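Side-chain contacts in D-glyceraldehyde dehydrogenase (NADP(+)) (Thermoplasma acidophilum, PDB 5IZD), which oxidises D-glyceraldehyde to glycerate with NADP(+) and water in the non-phosphorylated Entner-Doudoroff pathway: residues E63-K66 / I67-A71; Y294-F297 / M298-V302; G355-N359 / G360-L364; T415-P418 / N419-F422. All coordinates share one frame; numbering follows the deposited sequence.

Contact 1 of 4, residues E63-K66 / I67-A71; sequences ERSK and IIYRA
Ser65 and Tyr69, one turn apart on helix 39-77, meet where the tyrosine ring leans back along the helix. Its CG lies anti to its own carbonyl carbon (chi1 -73°), which carries CD2 to 3.1 Å from Ser65 O, an oblique approach to the same oxygen that accepts Tyr69 N at 2.9 Å. Ser65 OG, set between its backbone N and carbonyl carbon (chi1 76°), stands 3.8 Å from Tyr69 CE2 and is hydrogen-bonded to Val62 O. The phenol ends across a subunit boundary, on Glu113 of the second subunit.

On the outer side, Lys66 runs fully extended beyond CG, and its NZ reaches Glu63 OE1 at 3.0 Å in a salt bridge on the syn side, tilted out of the carboxylate plane. Arg70 bends at chi2 and chi3, which lays one guanidinium face over Ile67 CA and Lys66 O, while NH1 bonds to Ala191 O. On the buried side, Ile68 lays CG1 3.4 Å from Arg64 O and packs on helices 94-112 and 153-164.

These are i to i+3 and i to i+4 pairings along one alpha-helix: the exposed ion pair probably adds little, whereas the tyrosine hydroxyl is committed to the second subunit.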
loop_
_atom_site.group_PDB
_atom_site.type_symbol
_atom_site.label_atom_id
_atom_site.label_comp_id
_atom_site.label_asym_id
_atom_site.label_seq_id
_atom_site.Cartn_x
_atom_site.Cartn_y
_atom_site.Cartn_z
ATOM N N GLU A 63 4.942 -22.523 -2.765
ATOM C CA GLU A 63 5.588 -23.779 -2.428
ATOM C C GLU A 63 6.414 -23.657 -1.144
ATOM O O GLU A 63 6.419 -24.588 -0.365
ATOM C CB GLU A 63 6.429 -24.268 -3.594
ATOM C CG GLU A 63 5.593 -24.794 -4.777
ATOM C CD GLU A 63 4.585 -25.912 -4.435
ATOM O OE1 GLU A 63 3.446 -25.873 -4.937
ATOM O OE2 GLU A 63 4.859 -26.815 -3.627
ATOM N N ARG A 64 7.040 -22.497 -0.898
ATOM C CA ARG A 64 7.793 -22.340 0.324
ATOM C C ARG A 64 6.814 -22.328 1.494
ATOM O O ARG A 64 7.082 -22.953 2.513
ATOM C CB ARG A 64 8.728 -21.110 0.316
ATOM C CG ARG A 64 9.896 -21.174 -0.644
ATOM C CD ARG A 64 10.849 -20.010 -0.474
ATOM N NE ARG A 64 10.238 -18.689 -0.708
ATOM C CZ ARG A 64 10.216 -17.994 -1.858
ATOM N NH1 ARG A 64 10.819 -18.461 -2.945
ATOM N NH2 ARG A 64 9.621 -16.786 -1.895
ATOM N N SER A 65 5.671 -21.642 1.330
ATOM C CA SER A 65 4.642 -21.619 2.337
ATOM C C SER A 65 4.131 -22.995 2.664
ATOM O O SER A 65 3.817 -23.204 3.791
ATOM C CB SER A 65 3.457 -20.682 2.017
ATOM O OG SER A 65 2.586 -21.223 1.047
ATOM N N LYS A 66 4.022 -23.907 1.709
ATOM C CA LYS A 66 3.488 -25.267 2.014
ATOM C C LYS A 66 4.382 -26.045 2.996
ATOM O O LYS A 66 3.868 -26.742 3.918
ATOM C CB LYS A 66 3.307 -26.093 0.752
ATOM C CG LYS A 66 2.194 -25.549 -0.151
ATOM C CD LYS A 66 1.969 -26.404 -1.399
ATOM C CE LYS A 66 0.829 -25.791 -2.201
ATOM N NZ LYS A 66 0.822 -26.413 -3.545
ATOM N N ILE A 67 5.695 -25.912 2.782
ATOM C CA ILE A 67 6.744 -26.491 3.659
ATOM C C ILE A 67 6.673 -25.825 5.042
ATOM O O ILE A 67 6.699 -26.513 6.048
ATOM C CB ILE A 67 8.164 -26.282 3.080
ATOM C CG1 ILE A 67 8.351 -27.066 1.787
ATOM C CG2 ILE A 67 9.210 -26.677 4.118
ATOM C CD1 ILE A 67 9.562 -26.637 0.946
ATOM N N ILE A 68 6.531 -24.501 5.083
ATOM C CA ILE A 68 6.440 -23.804 6.366
ATOM C C ILE A 68 5.170 -24.183 7.146
ATOM O O ILE A 68 5.240 -24.337 8.419
ATOM C CB ILE A 68 6.544 -22.269 6.194
ATOM C CG1 ILE A 68 7.927 -21.871 5.652
ATOM C CG2 ILE A 68 6.220 -21.506 7.484
ATOM C CD1 ILE A 68 7.953 -20.542 4.940
ATOM N N TYR A 69 4.042 -24.348 6.433
ATOM C CA TYR A 69 2.788 -24.792 7.082
ATOM C C TYR A 69 2.888 -26.229 7.693
ATOM O O TYR A 69 2.378 -26.505 8.775
ATOM C CB TYR A 69 1.584 -24.743 6.119
ATOM C CG TYR A 69 1.020 -23.348 5.766
ATOM C CD1 TYR A 69 0.645 -22.439 6.752
ATOM C CD2 TYR A 69 0.830 -22.974 4.424
ATOM C CE1 TYR A 69 0.062 -21.214 6.422
ATOM C CE2 TYR A 69 0.297 -21.728 4.070
ATOM C CZ TYR A 69 -0.071 -20.846 5.067
ATOM O OH TYR A 69 -0.631 -19.641 4.726
ATOM N N ARG A 70 3.598 -27.094 6.996
ATOM C CA ARG A 70 3.871 -28.460 7.396
ATOM C C ARG A 70 4.622 -28.392 8.727
ATOM O O ARG A 70 4.206 -28.995 9.661
ATOM C CB ARG A 70 4.687 -29.152 6.330
ATOM C CG ARG A 70 4.432 -30.643 6.202
ATOM C CD ARG A 70 4.198 -31.032 4.743
ATOM N NE ARG A 70 5.427 -30.916 4.007
ATOM C CZ ARG A 70 5.512 -30.585 2.740
ATOM N NH1 ARG A 70 6.695 -30.506 2.177
ATOM N NH2 ARG A 70 4.415 -30.356 2.044
ATOM N N ALA A 71 5.699 -27.618 8.785
ATOM C CA ALA A 71 6.457 -27.362 10.039
ATOM C C ALA A 71 5.562 -26.896 11.168
ATOM O O ALA A 71 5.587 -27.439 12.252
ATOM C CB ALA A 71 7.582 -26.381 9.851
#

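Contact 2 of 4, residues Y294-F297 / M298-V302; sequences YDTF and MSRFV
Met298 folds over the ring of Tyr294, one turn earlier on helix 294-305. At the start of its side chain, CB lies 3.4 Å from Tyr294 O, the oxygen that also accepts Met298 N at 2.9 Å. CG does most of the touching: it sits 3.6 Å from the ring centroid and 15° off the normal, a CH-pi contact over one face. The chain then bends at chi2 and chi3, and SD stays above that face, 4.5 Å from the centroid, on the side of CE2. This is the Met-aromatic pairing, here between residues i and i+4 of a helix that packs on strands 284-290 and 386-392 of the seven-stranded sheet. Phe297 CD1 also touches the sulfur, 4.2 Å from Met298 SD. At the tip, Met298 CE turns on to 4.3 Å from Phe301 CD2, and Leu287, Ile367 and Ala389 pack on the methionine. The Tyr294 ring can lie under it because its CG is anti to the backbone N (chi1 178°). Putting an alanine at Tyr294 would probably leave Met298 CG and SD without their aromatic face and open a gap against Ala389 and Lys391. On the outward side Thr296 CG2 runs alongside Arg300 CD at 3.9 Å, and the arginine goes on to a salt bridge with Asp263.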
loop_
_atom_site.group_PDB
_atom_site.type_symbol
_atom_site.label_atom_id
_atom_site.label_comp_id
_atom_site.label_asym_id
_atom_site.label_seq_id
_atom_site.Cartn_x
_atom_site.Cartn_y
_atom_site.Cartn_z
ATOM N N TYR A 294 -0.773 7.326 44.298
ATOM C CA TYR A 294 0.502 6.673 44.476
ATOM C C TYR A 294 0.505 5.795 45.739
ATOM O O TYR A 294 0.937 4.648 45.672
ATOM C CB TYR A 294 1.636 7.713 44.517
ATOM C CG TYR A 294 3.028 7.155 44.749
ATOM C CD1 TYR A 294 3.478 6.889 46.048
ATOM C CD2 TYR A 294 3.879 6.867 43.700
ATOM C CE1 TYR A 294 4.738 6.355 46.286
ATOM C CE2 TYR A 294 5.151 6.306 43.921
ATOM C CZ TYR A 294 5.574 6.075 45.207
ATOM O OH TYR A 294 6.801 5.516 45.493
ATOM N N ASP A 295 -0.016 6.306 46.851
ATOM C CA ASP A 295 0.062 5.551 48.127
ATOM C C ASP A 295 -0.778 4.272 48.115
ATOM O O ASP A 295 -0.270 3.194 48.470
ATOM C CB ASP A 295 -0.328 6.418 49.326
ATOM C CG ASP A 295 0.670 7.546 49.586
ATOM O OD1 ASP A 295 1.902 7.377 49.455
ATOM O OD2 ASP A 295 0.219 8.638 49.939
ATOM N N THR A 296 -2.042 4.384 47.684
ATOM C CA THR A 296 -2.877 3.178 47.499
ATOM C C THR A 296 -2.305 2.237 46.462
ATOM O O THR A 296 -2.220 1.006 46.737
ATOM C CB THR A 296 -4.315 3.475 47.091
ATOM O OG1 THR A 296 -4.912 4.180 48.145
ATOM C CG2 THR A 296 -5.130 2.193 46.943
ATOM N N PHE A 297 -1.892 2.794 45.316
ATOM C CA PHE A 297 -1.319 1.971 44.254
ATOM C C PHE A 297 -0.107 1.142 44.757
ATOM O O PHE A 297 -0.085 -0.091 44.616
ATOM C CB PHE A 297 -0.941 2.793 43.013
ATOM C CG PHE A 297 -0.602 1.943 41.814
ATOM C CD1 PHE A 297 0.664 1.405 41.652
ATOM C CD2 PHE A 297 -1.555 1.657 40.864
ATOM C CE1 PHE A 297 0.969 0.620 40.553
ATOM C CE2 PHE A 297 -1.266 0.862 39.775
ATOM C CZ PHE A 297 -0.005 0.360 39.603
ATOM N N MET A 298 0.879 1.812 45.334
ATOM C CA MET A 298 2.099 1.121 45.788
ATOM C C MET A 298 1.858 0.065 46.864
ATOM O O MET A 298 2.499 -0.976 46.840
ATOM C CB MET A 298 3.129 2.105 46.327
ATOM C CG MET A 298 3.687 3.052 45.280
ATOM S SD MET A 298 4.224 2.264 43.772
ATOM C CE MET A 298 5.621 1.271 44.379
ATOM N N SER A 299 0.923 0.352 47.767
ATOM C CA SER A 299 0.508 -0.573 48.832
ATOM C C SER A 299 -0.124 -1.837 48.216
ATOM O O SER A 299 0.268 -2.956 48.526
ATOM C CB SER A 299 -0.487 0.189 49.731
ATOM O OG SER A 299 -1.143 -0.651 50.648
ATOM N N ARG A 300 -1.068 -1.651 47.287
ATOM C CA ARG A 300 -1.742 -2.767 46.627
ATOM C C ARG A 300 -0.704 -3.575 45.829
ATOM O O ARG A 300 -0.720 -4.810 45.858
ATOM C CB ARG A 300 -2.910 -2.276 45.732
ATOM C CG ARG A 300 -4.061 -1.703 46.550
ATOM C CD ARG A 300 -5.347 -1.474 45.762
ATOM N NE ARG A 300 -5.797 -2.770 45.245
ATOM C CZ ARG A 300 -6.661 -2.947 44.248
ATOM N NH1 ARG A 300 -7.228 -1.921 43.634
ATOM N NH2 ARG A 300 -6.980 -4.197 43.902
ATOM N N PHE A 301 0.235 -2.880 45.177
ATOM C CA PHE A 301 1.233 -3.528 44.324
ATOM C C PHE A 301 2.216 -4.358 45.143
ATOM O O PHE A 301 2.580 -5.474 44.748
ATOM C CB PHE A 301 2.019 -2.493 43.507
ATOM C CG PHE A 301 3.113 -3.079 42.651
ATOM C CD1 PHE A 301 2.856 -4.150 41.798
ATOM C CD2 PHE A 301 4.395 -2.499 42.636
ATOM C CE1 PHE A 301 3.865 -4.667 40.986
ATOM C CE2 PHE A 301 5.396 -3.016 41.817
ATOM C CZ PHE A 301 5.136 -4.111 41.008
ATOM N N VAL A 302 2.649 -3.810 46.263
ATOM C CA VAL A 302 3.456 -4.578 47.221
ATOM C C VAL A 302 2.717 -5.848 47.716
ATOM O O VAL A 302 3.288 -6.970 47.715
ATOM C CB VAL A 302 3.923 -3.692 48.386
ATOM C CG1 VAL A 302 4.594 -4.560 49.461
ATOM C CG2 VAL A 302 4.875 -2.619 47.870
#

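Contact 3 of 4, residues G355-N359 / G360-L364; sequences GPYRN and GYFFL
Tyr357 O accepts Gly360 N at 2.9 Å as a short 3-10 segment, 356-359, gives way to an irregular extended run, all within the loop that joins strand 343-346 to strand 366-369 of the seven-stranded sheet. The donor stands well above the carbonyl plane (67° out of it), consistent with the tight curl. Asn359 N likewise bonds Pro356 O, so two i to i-3 bonds wind the turn, with a weaker one from Arg358 N to Gly355 O before them. At Gly360 the backbone opens out; a CB at this position would clash with Phe362 CE2, so the lack of a side chain lets the phenylalanine fold back.

Phe362 is the residue that returns to the turn. Its CG is anti to the carbonyl carbon (chi1 -67°), and the ring turns an edge to Tyr357 O, with CD2 3.6 Å from that oxygen. Its CE2 meets Tyr357 CB at 4.0 Å, and CZ comes to the rim of the tyrosine ring, near the ring plane, 4.1 Å from Tyr357 CD1. Pro320 and Pro351 also border Phe362.

On the exposed side Arg358, extended beyond CG, brings its NH2 to Gly355 O at 2.9 Å; the oxygen lies in the guanidinium plane, but the donor stands above the carbonyl plane, off the lone pairs. Asn359 OD1 sits 3.4 Å above the centre of the guanidinium.

In this crystal Arg358 closes the turn upon itself, whereas the Tyr357 hydroxyl ties it to Asp312. Tyr357 O takes one N-H and faces an aromatic edge, whose slightly positive hydrogens probably suit a carbonyl oxygen.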
loop_
_atom_site.group_PDB
_atom_site.type_symbol
_atom_site.label_atom_id
_atom_site.label_comp_id
_atom_site.label_asym_id
_atom_site.label_seq_id
_atom_site.Cartn_x
_atom_site.Cartn_y
_atom_site.Cartn_z
ATOM N N GLY A 355 15.945 -27.910 48.917
ATOM C CA GLY A 355 16.002 -28.877 47.820
ATOM C C GLY A 355 16.933 -28.385 46.730
ATOM O O GLY A 355 17.836 -27.618 47.015
ATOM N N PRO A 356 16.743 -28.842 45.468
ATOM C CA PRO A 356 17.568 -28.359 44.357
ATOM C C PRO A 356 17.458 -26.878 44.042
ATOM O O PRO A 356 18.431 -26.341 43.526
ATOM C CB PRO A 356 17.064 -29.177 43.185
ATOM C CG PRO A 356 16.804 -30.482 43.794
ATOM C CD PRO A 356 16.279 -30.217 45.190
ATOM N N TYR A 357 16.328 -26.250 44.403
ATOM C CA TYR A 357 16.045 -24.835 44.122
ATOM C C TYR A 357 17.030 -23.884 44.809
ATOM O O TYR A 357 17.267 -22.746 44.325
ATOM C CB TYR A 357 14.550 -24.456 44.418
ATOM C CG TYR A 357 13.591 -25.452 43.795
ATOM C CD1 TYR A 357 13.248 -25.361 42.458
ATOM C CD2 TYR A 357 13.086 -26.543 44.541
ATOM C CE1 TYR A 357 12.441 -26.310 41.866
ATOM C CE2 TYR A 357 12.265 -27.497 43.958
ATOM C CZ TYR A 357 11.949 -27.373 42.617
ATOM O OH TYR A 357 11.145 -28.296 42.017
ATOM N N ARG A 358 17.659 -24.365 45.884
ATOM C CA ARG A 358 18.621 -23.560 46.630
ATOM C C ARG A 358 19.801 -23.121 45.790
ATOM O O ARG A 358 20.375 -22.087 46.055
ATOM C CB ARG A 358 19.111 -24.283 47.867
ATOM C CG ARG A 358 20.331 -25.207 47.746
ATOM C CD ARG A 358 20.445 -26.021 49.058
ATOM N NE ARG A 358 21.588 -26.932 49.013
ATOM C CZ ARG A 358 21.647 -28.027 48.244
ATOM N NH1 ARG A 358 22.730 -28.802 48.242
ATOM N NH2 ARG A 358 20.619 -28.383 47.464
ATOM N N ASN A 359 20.136 -23.919 44.781
ATOM C CA ASN A 359 21.206 -23.600 43.856
ATOM C C ASN A 359 20.748 -22.989 42.559
ATOM O O ASN A 359 21.566 -22.733 41.701
ATOM C CB ASN A 359 22.032 -24.896 43.618
ATOM C CG ASN A 359 22.713 -25.354 44.855
ATOM O OD1 ASN A 359 22.646 -26.529 45.233
ATOM N ND2 ASN A 359 23.393 -24.455 45.498
ATOM N N GLY A 360 19.443 -22.771 42.410
ATOM C CA GLY A 360 18.892 -22.099 41.243
ATOM C C GLY A 360 19.052 -20.584 41.365
ATOM O O GLY A 360 19.452 -20.105 42.380
ATOM N N TYR A 361 18.832 -19.889 40.278
ATOM C CA TYR A 361 19.067 -18.419 40.187
ATOM C C TYR A 361 17.817 -17.576 40.364
ATOM O O TYR A 361 17.502 -16.700 39.559
ATOM C CB TYR A 361 19.768 -18.060 38.871
ATOM C CG TYR A 361 20.834 -19.076 38.467
ATOM C CD1 TYR A 361 21.870 -19.416 39.309
ATOM C CD2 TYR A 361 20.781 -19.670 37.230
ATOM C CE1 TYR A 361 22.846 -20.340 38.925
ATOM C CE2 TYR A 361 21.726 -20.610 36.841
ATOM C CZ TYR A 361 22.751 -20.932 37.663
ATOM O OH TYR A 361 23.646 -21.890 37.196
ATOM N N PHE A 362 17.151 -17.794 41.481
ATOM C CA PHE A 362 15.908 -17.124 41.816
ATOM C C PHE A 362 16.217 -15.790 42.447
ATOM O O PHE A 362 17.208 -15.630 43.137
ATOM C CB PHE A 362 15.099 -17.985 42.786
ATOM C CG PHE A 362 14.601 -19.258 42.176
ATOM C CD1 PHE A 362 13.420 -19.269 41.426
ATOM C CD2 PHE A 362 15.334 -20.446 42.290
ATOM C CE1 PHE A 362 12.959 -20.433 40.844
ATOM C CE2 PHE A 362 14.868 -21.608 41.677
ATOM C CZ PHE A 362 13.661 -21.604 40.969
ATOM N N PHE A 363 15.351 -14.800 42.200
ATOM C CA PHE A 363 15.442 -13.510 42.868
ATOM C C PHE A 363 14.005 -13.030 43.186
ATOM O O PHE A 363 13.110 -13.182 42.373
ATOM C CB PHE A 363 16.177 -12.491 41.984
ATOM C CG PHE A 363 16.770 -11.361 42.748
ATOM C CD1 PHE A 363 18.039 -11.484 43.313
ATOM C CD2 PHE A 363 16.051 -10.229 43.000
ATOM C CE1 PHE A 363 18.598 -10.482 44.068
ATOM C CE2 PHE A 363 16.604 -9.198 43.762
ATOM C CZ PHE A 363 17.885 -9.337 44.299
ATOM N N LEU A 364 13.805 -12.453 44.361
ATOM C CA LEU A 364 12.484 -11.993 44.760
ATOM C C LEU A 364 12.007 -10.772 43.993
ATOM O O LEU A 364 12.825 -9.913 43.626
ATOM C CB LEU A 364 12.470 -11.643 46.261
ATOM C CG LEU A 364 12.659 -12.795 47.283
ATOM C CD1 LEU A 364 12.885 -12.251 48.682
ATOM C CD2 LEU A 364 11.394 -13.658 47.254
#

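Contact 4 of 4, residues T415-P418 / N419-F422; sequences TKDP and NIIF
Asp417 OD1 accepts Asn419 N at 2.9 Å and so caps the first turn of helix 418-427, the aspartate standing at the N-cap position. Its CG is anti to the backbone N (chi1 -177°), which swings the carboxylate round to the backbone N-H of Asn419; that N-H arrives on the anti side of OD1, 31° out of the carboxylate plane. Among the other hydrogen bonds, Asp417 O takes Ile421 N at 3.2 Å and, weakly, Ile420 N, while Phe422 N points almost straight at Pro418 O (178°). Just before the helix, Thr415 OG1 accepts Asp417 N at 3.1 Å, an ST turn, and the same hydroxyl bonds to Asp259.

Van der Waals contacts fill in around this frame. Thr415 CG2 presses on Ile421 CG1 at 3.6 Å, and Ile420 CG1 and CD1 lie across the flank of the Asp417 carboxylate, CG1 being 3.8 Å from OD2. Pro418 CB lies 4.4 Å from Phe422 CE2, and that ring also meets Phe422 of the fourth subunit and Tyr477 of the second.

Substituting an alanine for Asp417 would probably leave Asn419 N without its capping acceptor and remove most of the surface against which Ile420 CG1 and CD1 lie. A carboxylate at the amino end of a helix is likely to be steadied by the helix dipole, so the charge of Asp417 suits the end it closes, beside a junction of three subunits.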
loop_
_atom_site.group_PDB
_atom_site.type_symbol
_atom_site.label_atom_id
_atom_site.label_comp_id
_atom_site.label_asym_id
_atom_site.label_seq_id
_atom_site.Cartn_x
_atom_site.Cartn_y
_atom_site.Cartn_z
ATOM N N THR A 415 -5.419 5.291 31.751
ATOM C CA THR A 415 -6.184 6.500 31.921
ATOM C C THR A 415 -7.500 6.326 31.194
ATOM O O THR A 415 -7.572 5.502 30.289
ATOM C CB THR A 415 -5.481 7.727 31.243
ATOM O OG1 THR A 415 -6.185 8.935 31.539
ATOM C CG2 THR A 415 -5.414 7.598 29.734
ATOM N N LYS A 416 -8.488 7.154 31.542
ATOM C CA LYS A 416 -9.792 7.190 30.887
ATOM C C LYS A 416 -9.915 8.495 30.099
ATOM O O LYS A 416 -10.954 8.740 29.479
ATOM C CB LYS A 416 -10.920 7.047 31.921
ATOM N N ASP A 417 -8.887 9.347 30.076
ATOM C CA ASP A 417 -9.041 10.667 29.418
ATOM C C ASP A 417 -8.653 10.553 27.946
ATOM O O ASP A 417 -7.486 10.263 27.640
ATOM C CB ASP A 417 -8.200 11.711 30.113
ATOM C CG ASP A 417 -8.356 13.116 29.536
ATOM O OD1 ASP A 417 -8.768 13.358 28.377
ATOM O OD2 ASP A 417 -8.005 14.000 30.305
ATOM N N PRO A 418 -9.625 10.751 27.038
ATOM C CA PRO A 418 -9.360 10.534 25.634
ATOM C C PRO A 418 -8.327 11.480 25.085
ATOM O O PRO A 418 -7.596 11.127 24.192
ATOM C CB PRO A 418 -10.727 10.759 24.976
ATOM C CG PRO A 418 -11.482 11.611 25.972
ATOM C CD PRO A 418 -11.044 11.053 27.275
ATOM N N ASN A 419 -8.243 12.672 25.646
ATOM C CA ASN A 419 -7.274 13.649 25.175
ATOM C C ASN A 419 -5.859 13.251 25.502
ATOM O O ASN A 419 -4.974 13.502 24.708
ATOM C CB ASN A 419 -7.614 15.017 25.718
ATOM C CG ASN A 419 -8.971 15.496 25.219
ATOM O OD1 ASN A 419 -9.435 15.094 24.136
ATOM N ND2 ASN A 419 -9.625 16.285 26.020
ATOM N N ILE A 420 -5.667 12.604 26.628
ATOM C CA ILE A 420 -4.347 12.090 26.973
ATOM C C ILE A 420 -3.988 10.929 26.068
ATOM O O ILE A 420 -2.892 10.926 25.546
ATOM C CB ILE A 420 -4.263 11.677 28.441
ATOM C CG1 ILE A 420 -4.493 12.910 29.323
ATOM C CG2 ILE A 420 -2.906 11.049 28.727
ATOM C CD1 ILE A 420 -4.510 12.569 30.816
ATOM N N ILE A 421 -4.919 10.003 25.819
ATOM C CA ILE A 421 -4.680 8.851 24.957
ATOM C C ILE A 421 -4.264 9.229 23.506
ATOM O O ILE A 421 -3.246 8.761 22.991
ATOM C CB ILE A 421 -5.900 7.879 24.903
ATOM C CG1 ILE A 421 -6.124 7.157 26.253
ATOM C CG2 ILE A 421 -5.705 6.824 23.806
ATOM C CD1 ILE A 421 -7.524 6.586 26.437
ATOM N N PHE A 422 -5.068 10.054 22.839
ATOM C CA PHE A 422 -4.740 10.486 21.476
ATOM C C PHE A 422 -3.481 11.360 21.418
ATOM O O PHE A 422 -2.674 11.259 20.491
ATOM C CB PHE A 422 -5.937 11.223 20.847
ATOM C CG PHE A 422 -7.102 10.327 20.554
ATOM C CD1 PHE A 422 -7.021 9.362 19.551
ATOM C CD2 PHE A 422 -8.269 10.429 21.263
ATOM C CE1 PHE A 422 -8.100 8.526 19.254
ATOM C CE2 PHE A 422 -9.342 9.606 20.967
ATOM C CZ PHE A 422 -9.263 8.657 19.963
#

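In the fold
All four contacts are local, yet they are spread widely through one aldehyde dehydrogenase chain. Contacts 2 and 4 belong to helices that pack on, or connect strands of, the same seven-stranded sheet, their centres 23 Å apart and nearest atoms about 10 Å apart. Contact 3, in the loop leading into strand 366-369 of that sheet, also comes within about 10 Å of contact 2, nearest atoms again. Contact 1 stands apart, its centre 50 Å from that of contact 2, on the opposite side of the chain's centre. The Tyr361 side chain of contact 3 is still about 13 Å from bound NADP. Ile68 of contact 1 lies about 12 Å from Arg157, a probable substrate-binding residue, side chain to side chain. Contacts 1 and 4 both reach the second subunit.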